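Local coordinates for protein putative NAD-dependent epimerase/dehydratase (Bacillus halodurans, PDB 3E8X) that binds NADP and is of unknown function, though it probably acts as an NAD(P)-dependent epimerase, dehydratase or related oxidoreductase, at residues Gly31-Tyr36 / His198-Val203; Ala50-Glu55 / Ser67-Ala72; Ala83-Val88 / Arg121-Phe126. All blocks are in the same frame, centred on the assembly; numbering follows the deposited sequence.

Contact 1 (Gly31-Tyr36 / His198-Val203); sequences GKVARY and HDVAKV. With NAP (NADP nicotinamide-adenine-dinucleotide phosphate), chain B.
Val33 and Tyr36, about one turn apart on helix 32-43, meet His198, Val200 and Ala201 of helix 197-207 beside the dinucleotide-binding turn of a Rossmann fold. The two short helical segments pass 8.2 Å apart, axis to axis, at a signed crossing angle of -55°. Gly31, at the N-cap of helix 32-43, lies so close to the cofactor that a CB here would run into O5B of the NADP, which is consistent with a glycine at this position. Lys32 comes next, its backbone N giving a hydrogen bond of 2.9 Å to O2A of the NADP while its aliphatic chain runs alongside that same oxygen. Val33 repeats the gesture on the other phosphate, with its N 2.8 Å from O2N of the NADP. Two consecutive amides at the start of a helix thus hold the diphosphate, and the helix dipole probably eases its negative charge.

The Val33 side chain divides its work. CG2 stays by the diphosphate, whereas CG1, anti to the backbone N (chi1 176°), reaches over to Val200 CG1 at 3.9 Å, the two valines crossing at about a right angle. Val200 in turn packs on Leu173 and Pro170 of strand 164-174; Leu173 and Arg197 both bond the NADP, so helix 197-207 borders the same pocket. The carbonyl O of Val33 rests 3.7 Å from Ala201 CB.

At Tyr36 the chemistry turns aromatic. Its CB touches Ala201 CB at 3.7 Å, and its ring stacks face to face on the His198 imidazole, with centroids 3.6 Å apart and planes at 12°. Lys32 O lies over the opposite face of the phenol ring, near the rim, while His198 CE1 sits 3.2 Å above the ring plane, over its centre.

Contact 2 (Ala50-Glu55 / Ser67-Ala72); sequences AMVRNE and SDIVVA. With NAP (NADP nicotinamide-adenine-dinucleotide phosphate), chain B.
Strands 50-52 and 68-71 run parallel, joined by four alternating backbone hydrogen bonds: Ala50 N to Asp68 O, Val70 N to Ala50 O, Val52 N to Val70 O and Ala72 N to Val52 O. The Val70-Ala50 bond is the shortest, 2.8 Å from Val70 N to Ala50 O, with an angle of 171° at the hydrogen. Helix 58-63 makes the crossover, so this is a beta-alpha-beta unit of the Rossmann sheet.

On the face that helix 58-63 packs against, Val52 CG2 meets Ile69 CG2 at 3.6 Å and Ala50 CB meets Ile69 CD1 at 3.7 Å; Leu61 of the helix touches all three residues. Val71 points to this face too, its CG1 3.7 Å from the carbonyl O of Arg53 and its CG2 against the CG of Glu55 in one of that residue's two deposited conformers. Trimming Val71 to alanine would remove both methyls, and would probably open a gap beside the Arg53 carbonyl. The other face carries Met51, a selenomethionine, whose CB lies 3.6 Å from Val70 CG2 and whose CG, anti to the backbone N (chi1 176°), reaches along to Ala72 CB. Leu25 of strand 23-27 packs against both Met51 and Val70.

Past the strand end, Arg53 turns to the NADP. In one of two deposited conformers its guanidinium lies with one face over N7A of the adenine, while the phosphate P2B sits in plane at its edge; NE bonds O2X of the NADP at 3.0 Å, and NH1 adds weak bonds to O3X and O2B. Hydrogen bonds from a guanidinium to the 2'-phosphate, with its face laid over the base, are consistent with binding of NADP rather than NAD.

Contact 3 (Ala83-Val88 / Arg121-Phe126); sequences ASIDAV and RGIKRF
The carbonyl O of Arg125 is met by two groups of the opposite strand: Val88 N donates a hydrogen bond to it at 2.9 Å, with an angle of 163° at the hydrogen, and Ala87 CA makes a CA-H...O contact with it at 3.3 Å. Here strands 87-90 and 125-129 begin their parallel pairing, closing a beta-alpha-beta unit whose crossover is helix 100-121. Just upstream the two segments are bridged by a water, which donates to Asp86 O at 2.6 Å and accepts from Lys124 N at 3.0 Å.

Ile123 fills the angle where the segments converge. Its CG2, anti to the backbone N, lies against the Asp86 carbonyl and faces Val88 CG2, while CD1 reaches Ile85 CB at 3.9 Å, the two isoleucines crossing on a slant. Further along, Val88 CG1 approaches Phe126 CE1 at 4.0 Å, obliquely to the ring, which Thr114 and Ile115 of helix 100-121 also touch. At the outer end, that helix finishes in a Schellman motif at Gly122, and the preceding Arg121 lays a guanidinium face over Ala83, NH1 being 3.7 Å from Ala83 CA; its NE pairs with Glu117.

Arg125 uses only its aliphatic part here, with CB 3.9 Å from Ala87 CB. Its guanidinium leads away to Thr166 and the carbonyls of Asp164, Leu207 and Val208, so a buried charge is met by neutral oxygens, while across the strands apolar packing does most of the joining.

Contacts 2 and 3 belong to one sheet, each closing a parallel beta-alpha-beta unit, with strand 23-27 between their inner strands; contact 1 instead joins two helices. Along the chain it encloses both others. Contacts 1 and 3 are largely buried, whereas contact 2 is only partly so. Contacts 1 and 2 hold different parts of the same NADP, their centres about 17 Å apart: backbone amides serve the diphosphate in the first, an arginine side chain the adenosine end in the second. Contact 3 lies away from the cofactor, and its arginines seek protein partners. Four backbone hydrogen bonds stitch contact 2; contact 3, where pairing only begins, has one, plus a water and apolar packing. Contact 1 relies on stacking and methyl packing.

Contact 1 (Gly31-Tyr36 / His198-Val203)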
loop_
_atom_site.group_PDB
_atom_site.type_symbol
_atom_site.label_atom_id
_atom_site.label_comp_id
_atom_site.label_asym_id
_atom_site.label_seq_id
_atom_site.Cartn_x
_atom_site.Cartn_y
_atom_site.Cartn_z
ATOM N N GLY A 31 -5.497 4.106 -21.893
ATOM C CA GLY A 31 -4.462 5.065 -21.563
ATOM C C GLY A 31 -3.492 5.299 -22.730
ATOM O O GLY A 31 -3.532 4.591 -23.718
ATOM N N LYS A 32 -2.636 6.299 -22.587
ATOM C CA LYS A 32 -1.805 6.799 -23.676
ATOM C C LYS A 32 -0.724 5.784 -24.045
ATOM O O LYS A 32 -0.628 5.398 -25.211
ATOM C CB LYS A 32 -1.189 8.154 -23.304
ATOM C CG LYS A 32 -2.204 9.267 -23.067
ATOM C CD LYS A 32 -1.654 10.404 -22.156
ATOM C CE LYS A 32 -2.741 11.107 -21.377
ATOM N NZ LYS A 32 -2.319 11.262 -19.956
ATOM N N VAL A 33 0.034 5.291 -23.062
ATOM C CA VAL A 33 0.954 4.177 -23.294
ATOM C C VAL A 33 0.252 2.918 -23.843
ATOM O O VAL A 33 0.681 2.359 -24.854
ATOM C CB VAL A 33 1.780 3.817 -22.044
ATOM C CG1 VAL A 33 2.669 2.557 -22.300
ATOM C CG2 VAL A 33 2.660 4.985 -21.624
ATOM N N ALA A 34 -0.840 2.520 -23.205
ATOM C CA ALA A 34 -1.577 1.308 -23.558
ATOM C C ALA A 34 -2.076 1.299 -24.968
ATOM O O ALA A 34 -2.041 0.257 -25.659
ATOM C CB ALA A 34 -2.728 1.095 -22.618
ATOM N N ARG A 35 -2.564 2.449 -25.412
ATOM C CA ARG A 35 -3.010 2.566 -26.760
ATOM C C ARG A 35 -1.910 2.246 -27.765
ATOM O O ARG A 35 -2.158 1.449 -28.683
ATOM C CB ARG A 35 -3.542 3.965 -27.022
ATOM C CG ARG A 35 -4.965 4.144 -26.517
ATOM C CD ARG A 35 -5.423 5.544 -26.829
ATOM N NE ARG A 35 -6.819 5.744 -26.466
ATOM C CZ ARG A 35 -7.502 6.832 -26.795
ATOM N NH1 ARG A 35 -6.903 7.820 -27.486
ATOM N NH2 ARG A 35 -8.792 6.940 -26.464
ATOM N N TYR A 36 -0.739 2.900 -27.644
ATOM C CA TYR A 36 0.423 2.504 -28.449
ATOM C C TYR A 36 0.795 1.033 -28.297
ATOM O O TYR A 36 1.106 0.346 -29.300
ATOM C CB TYR A 36 1.630 3.401 -28.190
ATOM C CG TYR A 36 1.353 4.855 -28.397
ATOM C CD1 TYR A 36 0.435 5.271 -29.376
ATOM C CD2 TYR A 36 1.998 5.820 -27.638
ATOM C CE1 TYR A 36 0.124 6.614 -29.567
ATOM C CE2 TYR A 36 1.736 7.164 -27.839
ATOM C CZ TYR A 36 0.796 7.559 -28.825
ATOM O OH TYR A 36 0.486 8.889 -29.063
ATOM N N HIS A 198 5.476 6.261 -26.702
ATOM C CA HIS A 198 5.631 5.330 -27.824
ATOM C C HIS A 198 6.730 4.307 -27.505
ATOM O O HIS A 198 6.559 3.124 -27.703
ATOM C CB HIS A 198 6.035 6.032 -29.121
ATOM C CG HIS A 198 4.908 6.621 -29.893
ATOM N ND1 HIS A 198 3.974 5.847 -30.550
ATOM C CD2 HIS A 198 4.584 7.918 -30.154
ATOM C CE1 HIS A 198 3.102 6.645 -31.154
ATOM N NE2 HIS A 198 3.460 7.905 -30.950
ATOM N N ASP A 199 7.848 4.802 -27.004
ATOM C CA ASP A 199 9.009 4.002 -26.763
ATOM C C ASP A 199 8.828 3.083 -25.569
ATOM O O ASP A 199 9.308 1.962 -25.607
ATOM C CB ASP A 199 10.268 4.879 -26.646
ATOM C CG ASP A 199 10.719 5.475 -27.978
ATOM O OD1 ASP A 199 10.704 4.730 -29.001
ATOM O OD2 ASP A 199 11.132 6.688 -27.979
ATOM N N VAL A 200 8.112 3.521 -24.526
ATOM C CA VAL A 200 7.733 2.658 -23.407
ATOM C C VAL A 200 6.929 1.490 -23.949
ATOM O O VAL A 200 7.177 0.354 -23.574
ATOM C CB VAL A 200 6.891 3.412 -22.309
ATOM C CG1 VAL A 200 6.410 2.454 -21.178
ATOM C CG2 VAL A 200 7.684 4.578 -21.759
ATOM N N ALA A 201 5.953 1.781 -24.821
ATOM C CA ALA A 201 5.124 0.737 -25.381
ATOM C C ALA A 201 5.997 -0.286 -26.152
ATOM O O ALA A 201 5.764 -1.489 -26.064
ATOM C CB ALA A 201 3.985 1.317 -26.253
ATOM N N LYS A 202 6.950 0.225 -26.938
ATOM C CA LYS A 202 7.885 -0.586 -27.711
ATOM C C LYS A 202 8.733 -1.496 -26.816
ATOM O O LYS A 202 8.945 -2.664 -27.127
ATOM C CB LYS A 202 8.795 0.317 -28.565
ATOM C CG LYS A 202 8.196 0.758 -29.863
ATOM C CD LYS A 202 9.103 1.747 -30.595
ATOM C CE LYS A 202 8.371 2.553 -31.662
ATOM N NZ LYS A 202 7.736 1.689 -32.681
ATOM N N VAL A 203 9.236 -0.953 -25.721
ATOM C CA VAL A 203 9.971 -1.719 -24.744
ATOM C C VAL A 203 9.140 -2.883 -24.165
ATOM O O VAL A 203 9.586 -4.008 -24.146
ATOM C CB VAL A 203 10.489 -0.831 -23.593
ATOM C CG1 VAL A 203 11.098 -1.702 -22.479
ATOM C CG2 VAL A 203 11.513 0.195 -24.122
HETATM P PA NAP B . -3.048 7.274 -18.737
HETATM O O1A NAP B . -3.622 8.059 -17.554
HETATM O O2A NAP B . -3.133 7.851 -20.133
HETATM O O5B NAP B . -3.688 5.789 -18.642
HETATM C C5B NAP B . -4.424 5.307 -17.503
HETATM C C4B NAP B . -5.607 4.419 -17.884
HETATM O O4B NAP B . -6.086 3.819 -16.667
HETATM C C3B NAP B . -6.816 5.148 -18.523
HETATM O O3B NAP B . -7.180 4.654 -19.825
HETATM C C2B NAP B . -7.971 4.881 -17.572
HETATM O O2B NAP B . -9.271 4.667 -18.176
HETATM C C1B NAP B . -7.482 3.611 -16.857
HETATM N N9A NAP B . -8.263 3.402 -15.612
HETATM C C8A NAP B . -8.488 4.305 -14.645
HETATM N N7A NAP B . -9.282 3.748 -13.709
HETATM C C5A NAP B . -9.545 2.486 -14.102
HETATM C C6A NAP B . -10.294 1.435 -13.563
HETATM N N6A NAP B . -10.935 1.594 -12.387
HETATM N N1A NAP B . -10.403 0.258 -14.221
HETATM C C2A NAP B . -9.777 0.096 -15.388
HETATM N N3A NAP B . -9.047 1.086 -15.942
HETATM C C4A NAP B . -8.913 2.285 -15.315
HETATM O O3 NAP B . -1.467 7.010 -18.403
HETATM P PN NAP B . -0.232 6.797 -19.450
HETATM O O1N NAP B . 0.301 8.168 -19.764
HETATM O O2N NAP B . -0.700 5.765 -20.451
HETATM O O5D NAP B . 0.961 6.211 -18.550
HETATM C C5D NAP B . 0.981 4.844 -18.157
HETATM C C4D NAP B . 1.473 4.788 -16.722
HETATM O O4D NAP B . 2.810 5.275 -16.606
HETATM C C3D NAP B . 0.628 5.662 -15.807
HETATM O O3D NAP B . -0.525 4.917 -15.386
HETATM C C2D NAP B . 1.608 6.116 -14.720
HETATM O O2D NAP B . 1.418 5.448 -13.491
HETATM C C1D NAP B . 3.012 5.767 -15.268
HETATM N N1N NAP B . 4.018 6.873 -15.259
HETATM C C2N NAP B . 3.716 8.138 -15.642
HETATM C C3N NAP B . 4.708 9.142 -15.632
HETATM C C7N NAP B . 4.436 10.559 -16.085
HETATM O O7N NAP B . 5.403 11.289 -16.373
HETATM N N7N NAP B . 3.160 10.960 -16.220
HETATM C C4N NAP B . 6.004 8.819 -15.223
HETATM C C5N NAP B . 6.286 7.518 -14.843
HETATM C C6N NAP B . 5.274 6.573 -14.876
HETATM P P2B NAP B . -10.163 5.814 -18.932
HETATM O O1X NAP B . -9.707 5.817 -20.367
HETATM O O2X NAP B . -11.596 5.312 -18.786
HETATM O O3X NAP B . -9.798 7.090 -18.202
#

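Contact 2 (Ala50-Glu55 / Ser67-Ala72)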
loop_
_atom_site.group_PDB
_atom_site.type_symbol
_atom_site.label_atom_id
_atom_site.label_comp_id
_atom_site.label_asym_id
_atom_site.label_seq_id
_atom_site.Cartn_x
_atom_site.Cartn_y
_atom_site.Cartn_z
ATOM N N ALA A 50 -7.953 -5.692 -24.986
ATOM C CA ALA A 50 -8.057 -4.407 -24.294
ATOM C C ALA A 50 -9.130 -4.466 -23.233
ATOM O O ALA A 50 -10.294 -4.807 -23.532
ATOM C CB ALA A 50 -8.361 -3.282 -25.311
HETATM N N MSE A 51 -8.754 -4.142 -22.000
HETATM C CA MSE A 51 -9.741 -3.981 -20.920
HETATM C C MSE A 51 -10.098 -2.495 -20.780
HETATM O O MSE A 51 -9.236 -1.627 -20.582
HETATM C CB MSE A 51 -9.245 -4.553 -19.574
HETATM C CG MSE A 51 -10.168 -4.340 -18.365
HETATM SE SE MSE A 51 -9.436 -5.232 -16.807
HETATM C CE MSE A 51 -10.005 -4.160 -15.200
ATOM N N VAL A 52 -11.395 -2.252 -20.850
ATOM C CA VAL A 52 -11.988 -0.905 -20.819
ATOM C C VAL A 52 -13.160 -0.853 -19.839
ATOM O O VAL A 52 -13.848 -1.829 -19.644
ATOM C CB VAL A 52 -12.473 -0.466 -22.248
ATOM C CG1 VAL A 52 -11.294 -0.418 -23.128
ATOM C CG2 VAL A 52 -13.493 -1.442 -22.834
ATOM N N ARG A 53 -13.346 0.319 -19.239
ATOM C CA ARG A 53 -14.442 0.601 -18.311
ATOM C C ARG A 53 -15.784 0.689 -19.034
ATOM O O ARG A 53 -16.820 0.283 -18.499
ATOM C CB ARG A 53 -14.201 1.937 -17.603
ATOM C CG ARG A 53 -13.190 1.899 -16.477
ATOM C CD ARG A 53 -13.248 3.178 -15.624
ATOM N NE ARG A 53 -12.317 4.235 -16.046
ATOM C CZ ARG A 53 -11.957 5.261 -15.268
ATOM N NH1 ARG A 53 -11.107 6.174 -15.712
ATOM N NH2 ARG A 53 -12.433 5.385 -14.029
ATOM N N ASN A 54 -15.790 1.274 -20.236
ATOM C CA ASN A 54 -17.051 1.282 -21.026
ATOM C C ASN A 54 -16.898 0.832 -22.451
ATOM O O ASN A 54 -15.886 1.088 -23.079
ATOM C CB ASN A 54 -17.880 2.573 -20.893
ATOM C CG ASN A 54 -17.230 3.794 -21.529
ATOM O OD1 ASN A 54 -17.866 4.558 -22.280
ATOM N ND2 ASN A 54 -15.986 4.025 -21.173
ATOM N N GLU A 55 -17.950 0.159 -22.909
ATOM C CA GLU A 55 -17.993 -0.537 -24.190
ATOM C C GLU A 55 -17.733 0.390 -25.394
ATOM O O GLU A 55 -17.267 -0.054 -26.438
ATOM C CB GLU A 55 -19.368 -1.230 -24.343
ATOM C CG GLU A 55 -19.340 -2.584 -25.050
ATOM C CD GLU A 55 -20.652 -3.338 -24.944
ATOM O OE1 GLU A 55 -21.714 -2.785 -25.314
ATOM O OE2 GLU A 55 -20.621 -4.495 -24.489
ATOM N N SER A 67 -7.370 -7.151 -30.457
ATOM C CA SER A 67 -7.977 -8.378 -30.993
ATOM C C SER A 67 -9.359 -8.656 -30.397
ATOM O O SER A 67 -10.202 -9.321 -31.018
ATOM C CB SER A 67 -7.074 -9.592 -30.661
ATOM O OG SER A 67 -5.993 -9.647 -31.589
ATOM N N ASP A 68 -9.545 -8.165 -29.177
ATOM C CA ASP A 68 -10.753 -8.399 -28.384
ATOM C C ASP A 68 -10.846 -7.282 -27.363
ATOM O O ASP A 68 -9.853 -6.656 -27.050
ATOM C CB ASP A 68 -10.710 -9.777 -27.693
ATOM C CG ASP A 68 -11.671 -10.790 -28.325
ATOM O OD1 ASP A 68 -12.890 -10.471 -28.389
ATOM O OD2 ASP A 68 -11.225 -11.897 -28.743
ATOM N N ILE A 69 -12.049 -7.034 -26.883
ATOM C CA ILE A 69 -12.325 -6.011 -25.903
ATOM C C ILE A 69 -13.050 -6.723 -24.790
ATOM O O ILE A 69 -13.934 -7.633 -25.038
ATOM C CB ILE A 69 -13.264 -4.917 -26.470
ATOM C CG1 ILE A 69 -12.652 -4.213 -27.702
ATOM C CG2 ILE A 69 -13.688 -3.943 -25.405
ATOM C CD1 ILE A 69 -11.350 -3.450 -27.565
ATOM N N VAL A 70 -12.655 -6.383 -23.573
ATOM C CA VAL A 70 -13.359 -6.846 -22.387
ATOM C C VAL A 70 -13.691 -5.617 -21.553
ATOM O O VAL A 70 -12.826 -4.747 -21.318
ATOM C CB VAL A 70 -12.539 -7.899 -21.560
ATOM C CG1 VAL A 70 -12.216 -9.077 -22.418
ATOM C CG2 VAL A 70 -11.217 -7.287 -20.929
ATOM N N VAL A 71 -14.942 -5.570 -21.116
ATOM C CA VAL A 71 -15.499 -4.453 -20.358
ATOM C C VAL A 71 -15.449 -4.854 -18.876
ATOM O O VAL A 71 -16.116 -5.781 -18.456
ATOM C CB VAL A 71 -16.964 -4.139 -20.861
ATOM C CG1 VAL A 71 -17.648 -3.016 -20.030
ATOM C CG2 VAL A 71 -16.921 -3.822 -22.369
ATOM N N ALA A 72 -14.585 -4.190 -18.109
ATOM C CA ALA A 72 -14.372 -4.522 -16.711
ATOM C C ALA A 72 -13.772 -3.292 -16.048
ATOM O O ALA A 72 -13.285 -2.411 -16.722
ATOM C CB ALA A 72 -13.452 -5.717 -16.573
HETATM P PA NAP B . -3.048 7.274 -18.737
HETATM O O1A NAP B . -3.622 8.059 -17.554
HETATM O O2A NAP B . -3.133 7.851 -20.133
HETATM O O5B NAP B . -3.688 5.789 -18.642
HETATM C C5B NAP B . -4.424 5.307 -17.503
HETATM C C4B NAP B . -5.607 4.419 -17.884
HETATM O O4B NAP B . -6.086 3.819 -16.667
HETATM C C3B NAP B . -6.816 5.148 -18.523
HETATM O O3B NAP B . -7.180 4.654 -19.825
HETATM C C2B NAP B . -7.971 4.881 -17.572
HETATM O O2B NAP B . -9.271 4.667 -18.176
HETATM C C1B NAP B . -7.482 3.611 -16.857
HETATM N N9A NAP B . -8.263 3.402 -15.612
HETATM C C8A NAP B . -8.488 4.305 -14.645
HETATM N N7A NAP B . -9.282 3.748 -13.709
HETATM C C5A NAP B . -9.545 2.486 -14.102
HETATM C C6A NAP B . -10.294 1.435 -13.563
HETATM N N6A NAP B . -10.935 1.594 -12.387
HETATM N N1A NAP B . -10.403 0.258 -14.221
HETATM C C2A NAP B . -9.777 0.096 -15.388
HETATM N N3A NAP B . -9.047 1.086 -15.942
HETATM C C4A NAP B . -8.913 2.285 -15.315
HETATM O O3 NAP B . -1.467 7.010 -18.403
HETATM P PN NAP B . -0.232 6.797 -19.450
HETATM O O1N NAP B . 0.301 8.168 -19.764
HETATM O O2N NAP B . -0.700 5.765 -20.451
HETATM O O5D NAP B . 0.961 6.211 -18.550
HETATM C C5D NAP B . 0.981 4.844 -18.157
HETATM C C4D NAP B . 1.473 4.788 -16.722
HETATM O O4D NAP B . 2.810 5.275 -16.606
HETATM C C3D NAP B . 0.628 5.662 -15.807
HETATM O O3D NAP B . -0.525 4.917 -15.386
HETATM C C2D NAP B . 1.608 6.116 -14.720
HETATM O O2D NAP B . 1.418 5.448 -13.491
HETATM C C1D NAP B . 3.012 5.767 -15.268
HETATM N N1N NAP B . 4.018 6.873 -15.259
HETATM C C2N NAP B . 3.716 8.138 -15.642
HETATM C C3N NAP B . 4.708 9.142 -15.632
HETATM C C7N NAP B . 4.436 10.559 -16.085
HETATM O O7N NAP B . 5.403 11.289 -16.373
HETATM N N7N NAP B . 3.160 10.960 -16.220
HETATM C C4N NAP B . 6.004 8.819 -15.223
HETATM C C5N NAP B . 6.286 7.518 -14.843
HETATM C C6N NAP B . 5.274 6.573 -14.876
HETATM P P2B NAP B . -10.163 5.814 -18.932
HETATM O O1X NAP B . -9.707 5.817 -20.367
HETATM O O2X NAP B . -11.596 5.312 -18.786
HETATM O O3X NAP B . -9.798 7.090 -18.202
#

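Contact 3 (Ala83-Val88 / Arg121-Phe126)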
loop_
_atom_site.group_PDB
_atom_site.type_symbol
_atom_site.label_atom_id
_atom_site.label_comp_id
_atom_site.label_asym_id
_atom_site.label_seq_id
_atom_site.Cartn_x
_atom_site.Cartn_y
_atom_site.Cartn_z
ATOM N N ALA A 83 -10.038 -14.428 -18.541
ATOM C CA ALA A 83 -10.360 -15.655 -19.268
ATOM C C ALA A 83 -9.557 -15.771 -20.550
ATOM O O ALA A 83 -9.423 -14.800 -21.298
ATOM C CB ALA A 83 -11.851 -15.702 -19.585
ATOM N N SER A 84 -9.028 -16.963 -20.808
ATOM C CA SER A 84 -8.163 -17.215 -21.979
ATOM C C SER A 84 -7.011 -16.235 -22.206
ATOM O O SER A 84 -6.759 -15.838 -23.330
ATOM C CB SER A 84 -9.007 -17.334 -23.237
ATOM O OG SER A 84 -9.972 -18.375 -23.061
ATOM N N ILE A 85 -6.261 -15.918 -21.160
ATOM C CA ILE A 85 -5.162 -14.949 -21.223
ATOM C C ILE A 85 -3.808 -15.628 -20.946
ATOM O O ILE A 85 -3.718 -16.445 -20.075
ATOM C CB ILE A 85 -5.418 -13.753 -20.207
ATOM C CG1 ILE A 85 -6.586 -12.846 -20.669
ATOM C CG2 ILE A 85 -4.137 -12.888 -19.939
ATOM C CD1 ILE A 85 -6.556 -12.294 -22.122
ATOM N N ASP A 86 -2.759 -15.273 -21.691
ATOM C CA ASP A 86 -1.417 -15.846 -21.503
ATOM C C ASP A 86 -0.471 -14.918 -20.734
ATOM O O ASP A 86 0.498 -15.385 -20.149
ATOM C CB ASP A 86 -0.757 -16.131 -22.869
ATOM C CG ASP A 86 -1.538 -17.116 -23.706
ATOM O OD1 ASP A 86 -1.867 -18.183 -23.166
ATOM O OD2 ASP A 86 -1.816 -16.848 -24.892
ATOM N N ALA A 87 -0.733 -13.609 -20.789
ATOM C CA ALA A 87 0.138 -12.554 -20.190
ATOM C C ALA A 87 -0.728 -11.363 -19.811
ATOM O O ALA A 87 -1.723 -11.085 -20.470
ATOM C CB ALA A 87 1.264 -12.144 -21.159
ATOM N N VAL A 88 -0.365 -10.689 -18.726
ATOM C CA VAL A 88 -1.051 -9.469 -18.300
ATOM C C VAL A 88 -0.075 -8.341 -18.316
ATOM O O VAL A 88 1.023 -8.502 -17.855
ATOM C CB VAL A 88 -1.636 -9.584 -16.857
ATOM C CG1 VAL A 88 -2.311 -8.256 -16.429
ATOM C CG2 VAL A 88 -2.661 -10.729 -16.766
ATOM N N ARG A 121 -5.618 -17.705 -11.387
ATOM C CA ARG A 121 -5.805 -18.330 -12.705
ATOM C C ARG A 121 -4.603 -19.088 -13.287
ATOM O O ARG A 121 -4.773 -19.845 -14.217
ATOM C CB ARG A 121 -6.308 -17.295 -13.705
ATOM C CG ARG A 121 -7.767 -16.890 -13.393
ATOM C CD ARG A 121 -8.315 -16.120 -14.552
ATOM N NE ARG A 121 -9.716 -15.717 -14.423
ATOM C CZ ARG A 121 -10.716 -16.281 -15.106
ATOM N NH1 ARG A 121 -10.502 -17.306 -15.938
ATOM N NH2 ARG A 121 -11.943 -15.813 -14.955
ATOM N N GLY A 122 -3.424 -18.951 -12.706
ATOM C CA GLY A 122 -2.247 -19.604 -13.240
ATOM C C GLY A 122 -1.649 -18.912 -14.467
ATOM O O GLY A 122 -0.904 -19.534 -15.186
ATOM N N ILE A 123 -1.964 -17.619 -14.681
ATOM C CA ILE A 123 -1.360 -16.826 -15.749
ATOM C C ILE A 123 0.032 -16.430 -15.256
ATOM O O ILE A 123 0.162 -15.694 -14.297
ATOM C CB ILE A 123 -2.206 -15.580 -16.063
ATOM C CG1 ILE A 123 -3.610 -15.979 -16.506
ATOM C CG2 ILE A 123 -1.543 -14.721 -17.171
ATOM C CD1 ILE A 123 -4.602 -14.807 -16.493
ATOM N N LYS A 124 1.071 -16.937 -15.877
ATOM C CA LYS A 124 2.429 -16.802 -15.326
ATOM C C LYS A 124 3.080 -15.439 -15.631
ATOM O O LYS A 124 3.785 -14.887 -14.810
ATOM C CB LYS A 124 3.344 -17.957 -15.826
ATOM C CG LYS A 124 2.904 -19.343 -15.332
ATOM C CD LYS A 124 3.604 -19.812 -14.005
ATOM C CE LYS A 124 3.702 -18.773 -12.794
ATOM N NZ LYS A 124 5.131 -18.772 -12.253
ATOM N N ARG A 125 2.819 -14.919 -16.808
ATOM C CA ARG A 125 3.547 -13.753 -17.320
ATOM C C ARG A 125 2.862 -12.438 -16.971
ATOM O O ARG A 125 1.710 -12.214 -17.305
ATOM C CB ARG A 125 3.776 -13.920 -18.826
ATOM C CG ARG A 125 4.715 -12.891 -19.439
ATOM C CD ARG A 125 6.111 -12.924 -18.827
ATOM N NE ARG A 125 7.123 -12.145 -19.569
ATOM C CZ ARG A 125 8.044 -11.388 -18.990
ATOM N NH1 ARG A 125 8.113 -11.290 -17.687
ATOM N NH2 ARG A 125 8.910 -10.714 -19.715
ATOM N N PHE A 126 3.599 -11.575 -16.270
ATOM C CA PHE A 126 3.077 -10.323 -15.781
ATOM C C PHE A 126 4.102 -9.191 -16.000
ATOM O O PHE A 126 5.244 -9.250 -15.501
ATOM C CB PHE A 126 2.709 -10.459 -14.305
ATOM C CG PHE A 126 1.796 -9.375 -13.785
ATOM C CD1 PHE A 126 0.477 -9.669 -13.452
ATOM C CD2 PHE A 126 2.262 -8.078 -13.580
ATOM C CE1 PHE A 126 -0.357 -8.684 -12.969
ATOM C CE2 PHE A 126 1.414 -7.075 -13.107
ATOM C CZ PHE A 126 0.102 -7.384 -12.797
HETATM O O HOH W 1 1.504 -17.412 -18.802
#